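Local coordinates for mosquitocidal toxin (Lysinibacillus sphaericus, PDB 2VSE), which kills mosquito larvae, probably through an ADP-ribosyltransferase enzyme carried with ricin-B-like lectin domains that would bind glycans on target cells, at residues 114-119 / 165-170; 42-47 / 148-153; 124-129 / 255-260; 175-180 / 197-202. One frame throughout, in Å; residues are numbered along the deposited sequence.

Contact 1: residues 114-119 / 165-170; sequences TTRARY and NEDEIT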
loop_
_atom_site.group_PDB
_atom_site.type_symbol
_atom_site.label_atom_id
_atom_site.label_comp_id
_atom_site.label_asym_id
_atom_site.label_seq_id
_atom_site.Cartn_x
_atom_site.Cartn_y
_atom_site.Cartn_z
ATOM N N THR A 114 4.231 12.767 -6.461
ATOM C CA THR A 114 3.105 13.572 -6.911
ATOM C C THR A 114 3.544 15.025 -6.795
ATOM O O THR A 114 4.548 15.302 -6.139
ATOM C CB THR A 114 1.903 13.386 -5.984
ATOM O OG1 THR A 114 2.261 13.811 -4.658
ATOM C CG2 THR A 114 1.455 11.929 -5.957
ATOM N N THR A 115 2.803 15.945 -7.418
ATOM C CA THR A 115 3.052 17.385 -7.269
ATOM C C THR A 115 1.798 18.140 -6.808
ATOM O O THR A 115 0.696 17.863 -7.287
ATOM C CB THR A 115 3.652 18.020 -8.565
ATOM O OG1 THR A 115 4.102 19.350 -8.292
ATOM C CG2 THR A 115 2.646 18.045 -9.713
ATOM N N ARG A 116 1.975 19.079 -5.875
ATOM C CA ARG A 116 0.866 19.867 -5.325
ATOM C C ARG A 116 0.110 20.548 -6.445
ATOM O O ARG A 116 0.705 20.952 -7.437
ATOM C CB ARG A 116 1.357 20.966 -4.374
ATOM C CG ARG A 116 2.231 20.521 -3.217
ATOM C CD ARG A 116 2.437 21.660 -2.197
ATOM N NE ARG A 116 1.307 21.753 -1.266
ATOM C CZ ARG A 116 0.628 22.862 -0.977
ATOM N NH1 ARG A 116 0.957 24.030 -1.518
ATOM N NH2 ARG A 116 -0.381 22.808 -0.116
ATOM N N ALA A 117 -1.200 20.680 -6.288
ATOM C CA ALA A 117 -1.972 21.570 -7.153
ATOM C C ALA A 117 -1.696 23.002 -6.704
ATOM O O ALA A 117 -1.486 23.232 -5.512
ATOM C CB ALA A 117 -3.463 21.248 -7.065
ATOM N N ARG A 118 -1.700 23.945 -7.653
ATOM C CA ARG A 118 -1.315 25.349 -7.399
ATOM C C ARG A 118 -2.483 26.298 -7.597
ATOM O O ARG A 118 -3.260 26.155 -8.544
ATOM C CB ARG A 118 -0.138 25.774 -8.288
ATOM C CG ARG A 118 1.106 24.905 -8.120
ATOM C CD ARG A 118 2.328 25.407 -8.907
ATOM N NE ARG A 118 2.850 26.673 -8.390
ATOM C CZ ARG A 118 2.818 27.831 -9.054
ATOM N NH1 ARG A 118 2.301 27.891 -10.277
ATOM N NH2 ARG A 118 3.322 28.927 -8.502
ATOM N N TYR A 119 -2.591 27.274 -6.697
ATOM C CA TYR A 119 -3.713 28.212 -6.666
ATOM C C TYR A 119 -3.227 29.622 -6.379
ATOM O O TYR A 119 -2.203 29.811 -5.714
ATOM C CB TYR A 119 -4.729 27.787 -5.598
ATOM C CG TYR A 119 -5.350 26.441 -5.880
ATOM C CD1 TYR A 119 -6.546 26.337 -6.598
ATOM C CD2 TYR A 119 -4.730 25.256 -5.445
ATOM C CE1 TYR A 119 -7.112 25.092 -6.876
ATOM C CE2 TYR A 119 -5.285 24.016 -5.717
ATOM C CZ TYR A 119 -6.473 23.936 -6.430
ATOM O OH TYR A 119 -7.020 22.697 -6.688
ATOM N N ASN A 165 11.783 20.090 -7.658
ATOM C CA ASN A 165 10.364 20.382 -7.729
ATOM C C ASN A 165 9.830 20.716 -6.337
ATOM O O ASN A 165 9.508 19.819 -5.551
ATOM C CB ASN A 165 9.616 19.192 -8.335
ATOM C CG ASN A 165 8.128 19.414 -8.405
ATOM O OD1 ASN A 165 7.624 20.480 -8.037
ATOM N ND2 ASN A 165 7.411 18.411 -8.888
ATOM N N GLU A 166 9.737 22.007 -6.038
ATOM C CA GLU A 166 9.359 22.456 -4.697
ATOM C C GLU A 166 7.959 22.007 -4.281
ATOM O O GLU A 166 7.595 22.117 -3.110
ATOM C CB GLU A 166 9.512 23.978 -4.555
ATOM C CG GLU A 166 8.773 24.807 -5.594
ATOM C CD GLU A 166 8.782 26.302 -5.273
ATOM O OE1 GLU A 166 9.876 26.889 -5.073
ATOM O OE2 GLU A 166 7.681 26.895 -5.233
ATOM N N ASP A 167 7.184 21.503 -5.241
ATOM C CA ASP A 167 5.842 21.006 -4.968
ATOM C C ASP A 167 5.760 19.475 -4.946
ATOM O O ASP A 167 4.655 18.906 -4.924
ATOM C CB ASP A 167 4.839 21.568 -5.981
ATOM C CG ASP A 167 4.497 23.025 -5.724
ATOM O OD1 ASP A 167 4.243 23.391 -4.554
ATOM O OD2 ASP A 167 4.465 23.802 -6.700
ATOM N N GLU A 168 6.913 18.804 -4.937
ATOM C CA GLU A 168 6.921 17.339 -4.937
ATOM C C GLU A 168 6.517 16.765 -3.578
ATOM O O GLU A 168 7.066 17.133 -2.543
ATOM C CB GLU A 168 8.271 16.769 -5.419
ATOM C CG GLU A 168 8.276 15.227 -5.610
ATOM C CD GLU A 168 9.380 14.717 -6.540
ATOM O OE1 GLU A 168 10.031 15.545 -7.226
ATOM O OE2 GLU A 168 9.599 13.479 -6.591
ATOM N N ILE A 169 5.521 15.886 -3.596
ATOM C CA ILE A 169 5.123 15.120 -2.415
ATOM C C ILE A 169 5.289 13.652 -2.772
ATOM O O ILE A 169 4.766 13.198 -3.791
ATOM C CB ILE A 169 3.651 15.390 -1.973
ATOM C CG1 ILE A 169 3.362 16.896 -1.834
ATOM C CG2 ILE A 169 3.303 14.580 -0.705
ATOM C CD1 ILE A 169 4.165 17.651 -0.773
ATOM N N THR A 170 6.015 12.920 -1.925
ATOM C CA THR A 170 6.448 11.558 -2.224
ATOM C C THR A 170 5.801 10.519 -1.301
ATOM O O THR A 170 5.740 10.714 -0.086
ATOM C CB THR A 170 7.993 11.456 -2.126
ATOM O OG1 THR A 170 8.585 12.359 -3.071
ATOM C CG2 THR A 170 8.468 10.048 -2.417
#
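The carbonyl oxygen of Ile-169 takes two hydrogen bonds from one residue. Thr-114 N lies 2.8 Å from Ile-169 O, nearly in line with the C=O bond, while Thr-114 OG1 comes in at 2.7 Å from well off that line. With chi1 at 61° the hydroxyl sits between its own N and carbonyl carbon, next to the N-H, and both reach one acceptor. These are two antiparallel strands of the ADP-ribosyltransferase fold: Glu-166, Asp-167 and Glu-168 fit the ExE motif of arginine-specific members, and Ser-113 to Thr-115 probably correspond to their Ser-Thr-Ser motif. Glu-168 OE2 hydrogen-bonds to Ser-113 OG, which ties the two probable motifs together. Ile-169 N returns a bond to Thr-114 O, and beyond the non-hydrogen-bonded pair Thr-115/Glu-168, Arg-116 N donates to Asp-167 O over 2.8 Å.

Asp-167 is the most covered residue here. Its OD1 rests on Arg-116 CD at 3.4 Å, the arginine chain crossing it at about a right angle. OD2 turns to Arg-118 NE, a long salt bridge of 3.7 Å; Arg-118 spends its terminal nitrogens on Asn-257 OD1 and Thr-127 O. Before strand 168-170 comes a type I turn, Asn-165 to Glu-168, tightened by an Asx turn in which Asn-165 OD1 accepts from Asp-167 N, while Asn-165 ND2 donates weakly to Thr-115 OG1 over 3.5 Å.

Contact 2: residues 42-47 / 148-153; sequences NGLHMR and GGIDIN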
loop_
_atom_site.group_PDB
_atom_site.type_symbol
_atom_site.label_atom_id
_atom_site.label_comp_id
_atom_site.label_asym_id
_atom_site.label_seq_id
_atom_site.Cartn_x
_atom_site.Cartn_y
_atom_site.Cartn_z
ATOM N N ASN A 42 16.310 19.167 10.224
ATOM C CA ASN A 42 15.168 18.891 11.096
ATOM C C ASN A 42 14.583 17.499 10.919
ATOM O O ASN A 42 13.590 17.167 11.569
ATOM C CB ASN A 42 14.068 19.931 10.879
ATOM C CG ASN A 42 14.596 21.352 10.897
ATOM O OD1 ASN A 42 14.148 22.193 10.117
ATOM N ND2 ASN A 42 15.555 21.629 11.780
ATOM N N GLY A 43 15.198 16.686 10.056
ATOM C CA GLY A 43 14.623 15.398 9.647
ATOM C C GLY A 43 13.505 15.634 8.641
ATOM O O GLY A 43 13.050 16.761 8.461
ATOM N N LEU A 44 13.042 14.590 7.971
ATOM C CA LEU A 44 12.036 14.825 6.936
ATOM C C LEU A 44 10.661 15.248 7.471
ATOM O O LEU A 44 10.233 14.826 8.547
ATOM C CB LEU A 44 11.947 13.689 5.913
ATOM C CG LEU A 44 12.464 12.283 6.140
ATOM C CD1 LEU A 44 11.735 11.637 7.288
ATOM C CD2 LEU A 44 12.245 11.495 4.850
ATOM N N HIS A 45 10.006 16.126 6.717
ATOM C CA HIS A 45 8.710 16.677 7.097
ATOM C C HIS A 45 7.608 15.869 6.438
ATOM O O HIS A 45 7.651 15.614 5.228
ATOM C CB HIS A 45 8.608 18.147 6.676
ATOM C CG HIS A 45 7.396 18.854 7.205
ATOM N ND1 HIS A 45 7.453 19.741 8.259
ATOM C CD2 HIS A 45 6.097 18.818 6.818
ATOM C CE1 HIS A 45 6.243 20.213 8.504
ATOM N NE2 HIS A 45 5.403 19.669 7.643
ATOM N N MET A 46 6.637 15.451 7.242
ATOM C CA MET A 46 5.456 14.741 6.731
ATOM C C MET A 46 4.309 15.736 6.555
ATOM O O MET A 46 4.106 16.598 7.418
ATOM C CB MET A 46 5.025 13.638 7.703
ATOM C CG MET A 46 6.144 12.715 8.147
ATOM S SD MET A 46 6.924 11.814 6.780
ATOM C CE MET A 46 8.138 10.890 7.720
ATOM N N ARG A 47 3.569 15.625 5.449
ATOM C CA ARG A 47 2.419 16.502 5.220
ATOM C C ARG A 47 1.525 16.453 6.439
ATOM O O ARG A 47 1.208 15.376 6.946
ATOM C CB ARG A 47 1.623 16.104 3.981
ATOM C CG ARG A 47 2.191 16.606 2.675
ATOM C CD ARG A 47 1.157 16.563 1.559
ATOM N NE ARG A 47 0.446 15.287 1.503
ATOM C CZ ARG A 47 -0.709 15.091 0.876
ATOM N NH1 ARG A 47 -1.311 16.083 0.238
ATOM N NH2 ARG A 47 -1.273 13.896 0.897
ATOM N N GLY A 148 -1.208 11.140 4.394
ATOM C CA GLY A 148 0.245 11.180 4.512
ATOM C C GLY A 148 1.009 11.689 3.306
ATOM O O GLY A 148 0.538 12.574 2.578
ATOM N N GLY A 149 2.182 11.096 3.091
ATOM C CA GLY A 149 3.138 11.567 2.089
ATOM C C GLY A 149 4.221 12.427 2.731
ATOM O O GLY A 149 3.984 13.064 3.757
ATOM N N ILE A 150 5.403 12.435 2.118
ATOM C CA ILE A 150 6.544 13.222 2.580
ATOM C C ILE A 150 6.665 14.527 1.796
ATOM O O ILE A 150 6.647 14.521 0.565
ATOM C CB ILE A 150 7.858 12.402 2.461
ATOM C CG1 ILE A 150 7.754 11.115 3.293
ATOM C CG2 ILE A 150 9.078 13.250 2.871
ATOM C CD1 ILE A 150 8.892 10.114 3.080
ATOM N N ASP A 151 6.776 15.641 2.516
ATOM C CA ASP A 151 6.976 16.955 1.888
ATOM C C ASP A 151 8.464 17.159 1.611
ATOM O O ASP A 151 9.231 17.533 2.497
ATOM C CB ASP A 151 6.400 18.072 2.763
ATOM C CG ASP A 151 6.561 19.466 2.142
ATOM O OD1 ASP A 151 7.320 19.629 1.154
ATOM O OD2 ASP A 151 5.927 20.413 2.662
ATOM N N ILE A 152 8.850 16.914 0.362
ATOM C CA ILE A 152 10.244 16.979 -0.066
ATOM C C ILE A 152 10.918 18.335 0.149
ATOM O O ILE A 152 12.021 18.392 0.701
ATOM C CB ILE A 152 10.407 16.519 -1.531
ATOM C CG1 ILE A 152 9.797 15.127 -1.713
ATOM C CG2 ILE A 152 11.893 16.537 -1.947
ATOM C CD1 ILE A 152 10.470 14.011 -0.887
ATOM N N ASN A 153 10.269 19.412 -0.290
ATOM C CA ASN A 153 10.808 20.762 -0.136
ATOM C C ASN A 153 11.095 21.096 1.324
ATOM O O ASN A 153 12.158 21.636 1.646
ATOM C CB ASN A 153 9.853 21.798 -0.737
ATOM C CG ASN A 153 10.426 23.204 -0.714
ATOM O OD1 ASN A 153 11.497 23.460 -1.271
ATOM N ND2 ASN A 153 9.713 24.121 -0.074
HETATM O O HOH W 1 2.186 12.971 6.079
#
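The guanidinium of Arg-47 presents an edge to Gly-148 O, which lies in its plane and is gripped side-on by two nitrogens, NE at 2.9 Å and NH2 at 2.8 Å. A bend at chi3 (-47°) swings the group round to that oxygen, and the paired bonds fix its rotation; NH1 has a weak bond to His-64 O. The His-45 ring and the Asp-151 carboxylate meet less squarely. Asp-151 CB approaches the His-45 ring obliquely, 4.1 Å from CD2, and the carboxylate plane stands almost perpendicular to the ring.

The backbones pair briefly as antiparallel strands, Met-46 and Ile-150 forming the non-hydrogen-bonded pair: Asp-151 N donates to His-45 O over 2.8 Å and Arg-47 N to Gly-149 O over 3.1 Å. One water donates to both Arg-47 O and Gly-149 O, spanning the two backbones. Gly-149 adopts a positive phi of 98°.

On the apolar face, Met-46 and Ile-150 lie side by side and point the same way, SD 3.7 Å from CG1, and Leu-44 CD2 meets Ile-150 CD1 at 4.0 Å. Tyr-28 of helix 24-33 packs on both Leu-44 and Met-46. Asp-151 is the N-cap of helix 152-155, its OD1 taking Ala-154 N, and strand 150-151 is flanked by strand 45-46 and by strand 168-172, whose Ile-169 and Phe-171 touch Arg-47.

Contact 3: residues 124-129 / 255-260; sequences LEITPW and PNNNLL
Ile-126 and Leu-259 form a single backbone bridge, their CA atoms 4.8 Å apart, with Leu-260 N donating to Glu-125 O at 3.0 Å and Thr-127 N to Asn-258 O at 2.9 Å. Asn-258 O accepts a second bond from Thr-127 OG1, 3.2 Å away and coming from above the carbonyl plane, whereas Thr-127 N lies nearly in line with the C=O bond. With chi1 at -47°, OG1 lies beside the threonine's own N, and one residue delivers both donors. The acceptor's loop is itself shaped by an Asx turn: Asn-256 OD1 takes Asn-258 N at 2.7 Å, in the plane of the side-chain carbonyl. This loop continues toward strand 271-277 of the first ricin-B-like lectin region, and here it runs along strand 125-126, which itself pairs with strand 111-119 of the enzyme's sheet.

Leu-260 and Thr-127 are the most covered residues. Leu-260 CD1 sits 3.4 Å from Thr-127 N, and its CD2 lies over the chain of Glu-125, 3.9 Å from CD; the Glu-125 carboxylate is held by Arg-141 and Arg-65. Ile-126 CG2 packs on Asn-257 CA, and at the solvent side Leu-259 CD2 meets Leu-124 CB at 3.8 Å.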
loop_
_atom_site.group_PDB
_atom_site.type_symbol
_atom_site.label_atom_id
_atom_site.label_comp_id
_atom_site.label_asym_id
_atom_site.label_seq_id
_atom_site.Cartn_x
_atom_site.Cartn_y
_atom_site.Cartn_z
ATOM N N LEU A 124 -8.189 30.287 -7.264
ATOM C CA LEU A 124 -8.352 29.795 -8.636
ATOM C C LEU A 124 -7.104 29.022 -9.069
ATOM O O LEU A 124 -5.979 29.467 -8.828
ATOM C CB LEU A 124 -8.630 30.949 -9.611
ATOM C CG LEU A 124 -9.935 31.760 -9.545
ATOM C CD1 LEU A 124 -9.745 33.112 -10.217
ATOM C CD2 LEU A 124 -11.116 31.030 -10.175
ATOM N N GLU A 125 -7.313 27.875 -9.715
ATOM C CA GLU A 125 -6.223 26.959 -10.074
ATOM C C GLU A 125 -5.235 27.522 -11.094
ATOM O O GLU A 125 -5.623 28.100 -12.110
ATOM C CB GLU A 125 -6.770 25.603 -10.538
ATOM C CG GLU A 125 -5.691 24.594 -10.899
ATOM C CD GLU A 125 -6.215 23.179 -11.096
ATOM O OE1 GLU A 125 -7.443 22.989 -11.280
ATOM O OE2 GLU A 125 -5.384 22.247 -11.069
ATOM N N ILE A 126 -3.955 27.322 -10.789
ATOM C CA ILE A 126 -2.830 27.800 -11.580
ATOM C C ILE A 126 -2.200 26.634 -12.343
ATOM O O ILE A 126 -2.360 25.470 -11.954
ATOM C CB ILE A 126 -1.735 28.388 -10.653
ATOM C CG1 ILE A 126 -2.255 29.596 -9.867
ATOM C CG2 ILE A 126 -0.482 28.763 -11.444
ATOM C CD1 ILE A 126 -1.192 30.220 -8.940
ATOM N N THR A 127 -1.472 26.959 -13.416
ATOM C CA THR A 127 -0.618 25.997 -14.126
ATOM C C THR A 127 0.374 25.333 -13.155
ATOM O O THR A 127 1.224 26.011 -12.578
ATOM C CB THR A 127 0.157 26.692 -15.294
ATOM O OG1 THR A 127 -0.741 27.508 -16.061
ATOM C CG2 THR A 127 0.800 25.651 -16.216
ATOM N N PRO A 128 0.255 24.008 -12.960
ATOM C CA PRO A 128 1.096 23.263 -12.018
ATOM C C PRO A 128 2.471 22.898 -12.591
ATOM O O PRO A 128 2.797 23.289 -13.714
ATOM C CB PRO A 128 0.283 21.982 -11.760
ATOM C CG PRO A 128 -0.988 22.123 -12.552
ATOM C CD PRO A 128 -0.719 23.122 -13.617
ATOM N N TRP A 129 3.267 22.163 -11.810
ATOM C CA TRP A 129 4.518 21.582 -12.292
ATOM C C TRP A 129 4.190 20.662 -13.478
ATOM O O TRP A 129 3.343 19.770 -13.360
ATOM C CB TRP A 129 5.197 20.795 -11.160
ATOM C CG TRP A 129 6.572 20.296 -11.498
ATOM C CD1 TRP A 129 7.764 20.927 -11.248
ATOM C CD2 TRP A 129 6.901 19.067 -12.159
ATOM N NE1 TRP A 129 8.807 20.163 -11.709
ATOM C CE2 TRP A 129 8.310 19.020 -12.275
ATOM C CE3 TRP A 129 6.145 18.004 -12.669
ATOM C CZ2 TRP A 129 8.973 17.951 -12.875
ATOM C CZ3 TRP A 129 6.808 16.941 -13.266
ATOM C CH2 TRP A 129 8.206 16.920 -13.362
ATOM N N PRO A 255 5.871 26.280 -15.813
ATOM C CA PRO A 255 6.035 27.187 -16.956
ATOM C C PRO A 255 5.624 28.632 -16.652
ATOM O O PRO A 255 6.259 29.570 -17.149
ATOM C CB PRO A 255 5.101 26.591 -18.025
ATOM C CG PRO A 255 4.689 25.235 -17.503
ATOM C CD PRO A 255 4.761 25.335 -16.019
ATOM N N ASN A 256 4.576 28.798 -15.843
ATOM C CA ASN A 256 4.025 30.118 -15.523
ATOM C C ASN A 256 2.890 30.058 -14.491
ATOM O O ASN A 256 2.584 28.990 -13.962
ATOM C CB ASN A 256 3.542 30.820 -16.794
ATOM C CG ASN A 256 2.372 30.108 -17.444
ATOM O OD1 ASN A 256 1.266 30.083 -16.902
ATOM N ND2 ASN A 256 2.609 29.523 -18.613
ATOM N N ASN A 257 2.273 31.206 -14.210
ATOM C CA ASN A 257 1.231 31.293 -13.195
ATOM C C ASN A 257 -0.136 31.576 -13.813
ATOM O O ASN A 257 -0.939 32.336 -13.256
ATOM C CB ASN A 257 1.585 32.350 -12.142
ATOM C CG ASN A 257 2.885 32.039 -11.415
ATOM O OD1 ASN A 257 3.037 30.978 -10.788
ATOM N ND2 ASN A 257 3.834 32.973 -11.491
ATOM N N ASN A 258 -0.395 30.964 -14.968
ATOM C CA ASN A 258 -1.656 31.182 -15.670
ATOM C C ASN A 258 -2.828 30.460 -15.024
ATOM O O ASN A 258 -2.661 29.410 -14.382
ATOM C CB ASN A 258 -1.556 30.808 -17.158
ATOM C CG ASN A 258 -0.807 31.913 -18.018
ATOM O OD1 ASN A 258 -0.612 33.051 -17.565
ATOM N ND2 ASN A 258 -0.137 31.437 -19.153
ATOM N N LEU A 259 -4.008 31.051 -15.189
ATOM C CA LEU A 259 -5.260 30.443 -14.767
ATOM C C LEU A 259 -5.580 29.288 -15.704
ATOM O O LEU A 259 -5.424 29.398 -16.922
ATOM C CB LEU A 259 -6.397 31.477 -14.790
ATOM C CG LEU A 259 -6.226 32.731 -13.920
ATOM C CD1 LEU A 259 -7.057 33.898 -14.457
ATOM C CD2 LEU A 259 -6.544 32.453 -12.453
ATOM N N LEU A 260 -6.007 28.173 -15.127
ATOM C CA LEU A 260 -6.432 27.030 -15.908
ATOM C C LEU A 260 -7.917 27.128 -16.178
ATOM O O LEU A 260 -8.668 27.648 -15.354
ATOM C CB LEU A 260 -6.117 25.738 -15.162
ATOM C CG LEU A 260 -4.921 24.887 -15.607
ATOM C CD1 LEU A 260 -3.636 25.700 -15.727
ATOM C CD2 LEU A 260 -4.738 23.708 -14.663
#

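Contact 4: residues 175-180 / 197-202; sequences IRPEFI and NPNFIN
Pro-177 opens a 3-10 turn and sets its CG near Asn-199 ND2, at the base of the antiparallel hairpin 180-187/190-196 in the ADP-ribosyltransferase region. Facing it, segment 197-202 begins with a type I turn, Asn-197 to Phe-200. Glu-178 follows, its CB 3.3 Å from Asn-199 O. Its chi1 of 64° and a bend at chi2 lay CG over the centre of the Phe-179 ring and turn the carboxylate back to Arg-176, where OE2 and NE make a salt bridge of 2.9 Å; CG also touches Ile-201 CD1. Glu-178 O takes Ile-201 N at 2.6 Å, in the carbonyl plane, and Phe-200 CD1 lies 3.2 Å from the same oxygen. Phe-179 then places its own O at the edge of the Phe-200 ring, 3.8 Å from CE1. Last, Ile-180 O receives Asn-197 ND2 at 2.8 Å, a straight bond (160° at the hydrogen) lying in both amide and carbonyl planes. Asn-199 OD1 accepts from Asn-412 ND2 and from Arg-503 NH1 of strand 498-503, so the turn meets a ricin-B-like lectin region. At the other end of the Asn-197 amide, OD1 accepts Asn-199 N from above its plane over 3.1 Å, an Asx turn.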
loop_
_atom_site.group_PDB
_atom_site.type_symbol
_atom_site.label_atom_id
_atom_site.label_comp_id
_atom_site.label_asym_id
_atom_site.label_seq_id
_atom_site.Cartn_x
_atom_site.Cartn_y
_atom_site.Cartn_z
ATOM N N ILE A 175 0.487 4.638 -3.829
ATOM C CA ILE A 175 -0.842 5.156 -3.516
ATOM C C ILE A 175 -1.919 4.201 -4.029
ATOM O O ILE A 175 -1.943 3.865 -5.211
ATOM C CB ILE A 175 -1.049 6.571 -4.144
ATOM C CG1 ILE A 175 0.118 7.497 -3.777
ATOM C CG2 ILE A 175 -2.392 7.165 -3.717
ATOM C CD1 ILE A 175 0.156 8.781 -4.556
ATOM N N ARG A 176 -2.799 3.755 -3.141
ATOM C CA ARG A 176 -3.911 2.872 -3.548
ATOM C C ARG A 176 -4.921 3.614 -4.450
ATOM O O ARG A 176 -5.040 4.837 -4.356
ATOM C CB ARG A 176 -4.592 2.264 -2.311
ATOM C CG ARG A 176 -3.705 1.275 -1.568
ATOM C CD ARG A 176 -4.428 0.469 -0.494
ATOM N NE ARG A 176 -5.148 1.297 0.471
ATOM C CZ ARG A 176 -4.588 1.899 1.510
ATOM N NH1 ARG A 176 -3.282 1.784 1.731
ATOM N NH2 ARG A 176 -5.328 2.626 2.324
ATOM N N PRO A 177 -5.654 2.885 -5.321
ATOM C CA PRO A 177 -6.514 3.546 -6.334
ATOM C C PRO A 177 -7.697 4.336 -5.781
ATOM O O PRO A 177 -8.194 5.246 -6.450
ATOM C CB PRO A 177 -7.029 2.372 -7.184
ATOM C CG PRO A 177 -6.907 1.203 -6.343
ATOM C CD PRO A 177 -5.739 1.421 -5.422
ATOM N N GLU A 178 -8.150 3.998 -4.577
ATOM C CA GLU A 178 -9.267 4.710 -3.969
ATOM C C GLU A 178 -8.924 6.157 -3.579
ATOM O O GLU A 178 -9.804 6.910 -3.157
ATOM C CB GLU A 178 -9.844 3.932 -2.778
ATOM C CG GLU A 178 -8.881 3.742 -1.607
ATOM C CD GLU A 178 -8.155 2.407 -1.623
ATOM O OE1 GLU A 178 -7.890 1.868 -2.719
ATOM O OE2 GLU A 178 -7.829 1.906 -0.527
ATOM N N PHE A 179 -7.654 6.535 -3.716
ATOM C CA PHE A 179 -7.206 7.899 -3.424
ATOM C C PHE A 179 -7.035 8.710 -4.705
ATOM O O PHE A 179 -6.652 9.891 -4.669
ATOM C CB PHE A 179 -5.918 7.888 -2.586
ATOM C CG PHE A 179 -6.049 7.123 -1.287
ATOM C CD1 PHE A 179 -6.962 7.527 -0.318
ATOM C CD2 PHE A 179 -5.273 5.997 -1.044
ATOM C CE1 PHE A 179 -7.108 6.820 0.860
ATOM C CE2 PHE A 179 -5.410 5.282 0.138
ATOM C CZ PHE A 179 -6.330 5.691 1.095
ATOM N N ILE A 180 -7.330 8.068 -5.835
ATOM C CA ILE A 180 -7.277 8.723 -7.130
ATOM C C ILE A 180 -8.705 9.049 -7.581
ATOM O O ILE A 180 -9.463 8.152 -7.941
ATOM C CB ILE A 180 -6.545 7.856 -8.173
ATOM C CG1 ILE A 180 -5.249 7.291 -7.580
ATOM C CG2 ILE A 180 -6.231 8.691 -9.416
ATOM C CD1 ILE A 180 -4.585 6.222 -8.423
ATOM N N ASN A 197 -13.291 8.296 -11.200
ATOM C CA ASN A 197 -13.133 6.989 -10.570
ATOM C C ASN A 197 -14.202 6.740 -9.503
ATOM O O ASN A 197 -14.118 7.290 -8.408
ATOM C CB ASN A 197 -11.750 6.913 -9.917
ATOM C CG ASN A 197 -11.493 5.583 -9.230
ATOM O OD1 ASN A 197 -12.203 4.604 -9.452
ATOM N ND2 ASN A 197 -10.461 5.540 -8.399
ATOM N N PRO A 198 -15.209 5.904 -9.813
ATOM C CA PRO A 198 -16.271 5.584 -8.858
ATOM C C PRO A 198 -15.759 5.111 -7.502
ATOM O O PRO A 198 -16.409 5.345 -6.483
ATOM C CB PRO A 198 -17.030 4.458 -9.563
ATOM C CG PRO A 198 -16.862 4.774 -10.994
ATOM C CD PRO A 198 -15.432 5.228 -11.104
ATOM N N ASN A 199 -14.595 4.469 -7.496
ATOM C CA ASN A 199 -14.044 3.839 -6.303
ATOM C C ASN A 199 -13.247 4.815 -5.418
ATOM O O ASN A 199 -12.658 4.405 -4.421
ATOM C CB ASN A 199 -13.195 2.614 -6.719
ATOM C CG ASN A 199 -12.616 1.830 -5.527
ATOM O OD1 ASN A 199 -13.321 1.455 -4.580
ATOM N ND2 ASN A 199 -11.324 1.561 -5.593
ATOM N N PHE A 200 -13.244 6.096 -5.776
ATOM C CA PHE A 200 -12.608 7.116 -4.954
ATOM C C PHE A 200 -13.174 7.081 -3.541
ATOM O O PHE A 200 -14.360 6.855 -3.359
ATOM C CB PHE A 200 -12.783 8.515 -5.564
ATOM C CG PHE A 200 -12.175 9.619 -4.739
ATOM C CD1 PHE A 200 -10.792 9.672 -4.526
ATOM C CD2 PHE A 200 -12.977 10.598 -4.170
ATOM C CE1 PHE A 200 -10.218 10.703 -3.767
ATOM C CE2 PHE A 200 -12.410 11.623 -3.402
ATOM C CZ PHE A 200 -11.025 11.675 -3.203
ATOM N N ILE A 201 -12.313 7.326 -2.558
ATOM C CA ILE A 201 -12.651 7.148 -1.153
ATOM C C ILE A 201 -13.901 7.898 -0.669
ATOM O O ILE A 201 -14.563 7.449 0.274
ATOM C CB ILE A 201 -11.438 7.474 -0.243
ATOM C CG1 ILE A 201 -11.566 6.754 1.098
ATOM C CG2 ILE A 201 -11.263 8.987 -0.062
ATOM C CD1 ILE A 201 -11.303 5.291 1.036
ATOM N N ASN A 202 -14.208 9.039 -1.287
ATOM C CA ASN A 202 -15.447 9.780 -0.999
ATOM C C ASN A 202 -16.314 9.880 -2.257
ATOM O O ASN A 202 -16.215 10.846 -3.007
ATOM C CB ASN A 202 -15.161 11.171 -0.410
ATOM C CG ASN A 202 -16.403 11.835 0.200
ATOM O OD1 ASN A 202 -17.541 11.592 -0.211
ATOM N ND2 ASN A 202 -16.176 12.697 1.179
#

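Contacts 1, 2 and 3 follow one mixed sheet: strand 168-172 pairs with 111-119 in contact 1 and borders 150-151 of contact 2, where Thr-170 O probably accepts from Ile-150 N, while 111-119 borders 125-126 of contact 3. Contacts 1 and 4 are buried; contact 2 is partly so, and contact 3, farthest from the chain's centre, has the most exposed residues. In contacts 1 and 3 alike a threonine gives two donors to one carbonyl, but contact 1 adds an acid between arginines, contact 3 asparagines and leucines; contact 2 mixes apolar packing with arginine-to-carbonyl bonds. Contact 4 joins two turns rather than paired strands and touches contact 1 through Ile-175 and Thr-114.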